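Local coordinates for cupin 2 conserved barrel domain protein (Leptotrichia buccalis, PDB 3RNS), which is of unknown function but belongs to the cupin superfamily and appears to fold into two cupin-type beta barrels within one chain, at residues 104-109 / 151-156. Residues are numbered along the deposited sequence; the frame is centred on the assembly and turned at random. Where two conformers were deposited one is given.
Sequences IEIGEK and PNLVMT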
loop_
_atom_site.group_PDB
_atom_site.type_symbol
_atom_site.label_atom_id
_atom_site.label_comp_id
_atom_site.label_asym_id
_atom_site.label_seq_id
_atom_site.Cartn_x
_atom_site.Cartn_y
_atom_site.Cartn_z
ATOM N N ILE A 104 0.136 3.667 -5.107
ATOM C CA ILE A 104 0.153 4.132 -3.738
ATOM C C ILE A 104 1.570 4.658 -3.488
ATOM O O ILE A 104 2.541 3.949 -3.745
ATOM C CB ILE A 104 -0.126 2.999 -2.690
ATOM C CG1 ILE A 104 -1.403 2.223 -3.005
ATOM C CG2 ILE A 104 -0.178 3.617 -1.284
ATOM C CD1 ILE A 104 -1.723 1.088 -2.017
ATOM N N GLU A 105 1.703 5.885 -2.977
ATOM C CA GLU A 105 2.977 6.470 -2.658
ATOM C C GLU A 105 3.057 6.600 -1.132
ATOM O O GLU A 105 2.206 7.213 -0.528
ATOM C CB GLU A 105 3.144 7.871 -3.296
ATOM C CG GLU A 105 4.475 8.554 -2.942
ATOM C CD GLU A 105 4.585 9.990 -3.479
ATOM O OE1 GLU A 105 4.347 10.941 -2.705
ATOM O OE2 GLU A 105 4.926 10.178 -4.672
ATOM N N ILE A 106 4.102 6.057 -0.537
ATOM C CA ILE A 106 4.309 6.100 0.901
ATOM C C ILE A 106 5.597 6.873 1.057
ATOM O O ILE A 106 6.583 6.530 0.437
ATOM C CB ILE A 106 4.443 4.697 1.534
ATOM C CG1 ILE A 106 3.265 3.798 1.164
ATOM C CG2 ILE A 106 4.496 4.787 3.033
ATOM C CD1 ILE A 106 3.479 2.948 -0.083
ATOM N N GLY A 107 5.566 7.944 1.817
ATOM C CA GLY A 107 6.725 8.739 2.009
ATOM C C GLY A 107 7.061 9.028 3.442
ATOM O O GLY A 107 6.166 9.106 4.271
ATOM N N GLU A 108 8.372 9.137 3.719
ATOM C CA GLU A 108 8.913 9.747 4.942
ATOM C C GLU A 108 9.204 11.196 4.602
ATOM O O GLU A 108 9.847 11.467 3.579
ATOM C CB GLU A 108 10.239 9.113 5.362
ATOM C CG GLU A 108 10.168 7.752 6.076
ATOM C CD GLU A 108 11.241 7.626 7.174
ATOM O OE1 GLU A 108 12.448 7.839 6.874
ATOM O OE2 GLU A 108 10.882 7.347 8.347
ATOM N N LYS A 109 8.787 12.128 5.439
ATOM C CA LYS A 109 9.027 13.519 5.087
ATOM C C LYS A 109 10.538 13.925 5.266
ATOM O O LYS A 109 11.154 14.445 4.298
ATOM C CB LYS A 109 7.998 14.428 5.775
ATOM C CG LYS A 109 6.596 14.156 5.226
ATOM C CD LYS A 109 5.530 15.154 5.674
ATOM C CE LYS A 109 4.130 14.549 5.509
ATOM N NZ LYS A 109 3.103 15.348 6.203
ATOM N N PRO A 151 10.897 4.533 12.919
ATOM C CA PRO A 151 10.008 5.005 13.975
ATOM C C PRO A 151 8.707 5.670 13.473
ATOM O O PRO A 151 7.755 5.794 14.234
ATOM C CB PRO A 151 10.885 6.008 14.759
ATOM C CG PRO A 151 12.137 6.260 13.882
ATOM C CD PRO A 151 11.945 5.520 12.592
ATOM N N ASN A 152 8.653 6.085 12.219
ATOM C CA ASN A 152 7.415 6.698 11.713
ATOM C C ASN A 152 6.714 5.846 10.668
ATOM O O ASN A 152 5.631 6.196 10.208
ATOM C CB ASN A 152 7.669 8.105 11.168
ATOM C CG ASN A 152 8.324 9.044 12.196
ATOM O OD1 ASN A 152 9.257 9.755 11.871
ATOM N ND2 ASN A 152 7.818 9.056 13.415
ATOM N N LEU A 153 7.292 4.698 10.323
ATOM C CA LEU A 153 6.772 3.900 9.224
ATOM C C LEU A 153 7.188 2.427 9.321
ATOM O O LEU A 153 8.383 2.091 9.485
ATOM C CB LEU A 153 7.274 4.501 7.906
ATOM C CG LEU A 153 6.834 3.807 6.627
ATOM C CD1 LEU A 153 5.305 3.947 6.446
ATOM C CD2 LEU A 153 7.630 4.349 5.399
ATOM N N VAL A 154 6.193 1.555 9.248
ATOM C CA VAL A 154 6.404 0.114 9.217
ATOM C C VAL A 154 5.597 -0.472 8.078
ATOM O O VAL A 154 4.377 -0.170 7.945
ATOM C CB VAL A 154 6.029 -0.555 10.578
ATOM C CG1 VAL A 154 6.170 -2.097 10.525
ATOM C CG2 VAL A 154 6.869 0.047 11.678
HETATM N N MSE A 155 6.260 -1.263 7.224
HETATM C CA MSE A 155 5.571 -1.950 6.133
HETATM C C MSE A 155 5.919 -3.419 6.169
HETATM O O MSE A 155 7.088 -3.791 6.249
HETATM C CB MSE A 155 5.917 -1.366 4.742
HETATM C CG MSE A 155 5.568 0.122 4.588
HETATM SE SE MSE A 155 6.136 0.916 2.895
HETATM C CE MSE A 155 4.934 -0.015 1.685
ATOM N N THR A 156 4.894 -4.241 6.098
ATOM C CA THR A 156 5.050 -5.661 6.235
ATOM C C THR A 156 4.108 -6.364 5.300
ATOM O O THR A 156 2.967 -5.895 5.101
ATOM C CB THR A 156 4.733 -6.032 7.703
ATOM O OG1 THR A 156 5.736 -5.433 8.540
ATOM C CG2 THR A 156 4.751 -7.537 7.918
#
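Ile106 meets Leu153 and selenomethionine Met155 where the sheet holding strand 101-108 faces the sheet holding strand 153-160. The two strands run roughly antiparallel, at 142°, with their axes 9.2 Å apart. They are not neighbours in one sheet, and no hydrogen bond joins the two segments. The tight part is apolar. Ile106 CG2 lies 3.6 Å from Leu153 CD1, and the two side chains cross at about a right angle. CG2 stands opposite the backbone N, with CG1 beside that N (chi1 -53°), which sends the two branches to different partners. On the CG1 branch, in the Met155 conformer given, Ile106 CD1 meets Met155 CE at 3.7 Å, tip to tip. A bend at the last torsion of Met155, chi3 68°, sets CE there. Tyr60 and Ile223 touch both Leu153 and Met155, and Ile223 also touches Ile106. An alanine in place of Ile106 would probably remove the partner of Leu153 CD1 and Met155 CE on this side and open a gap between the sheets. The looser side lies toward Asn152, which is partly exposed. There, in the conformer given, Glu108 CG stays 4.3 Å from Leu153 CD2. Glu108 also lies against Lys150. This pairing of sheets fits a bicupin-like arrangement, with two cupin-type barrels packed together. The contact thus has a buried apolar centre. The polar links lie beside it, from Asn152 O to Ser37 and from Asn152 OD1 to Asn36, and not to 104-109.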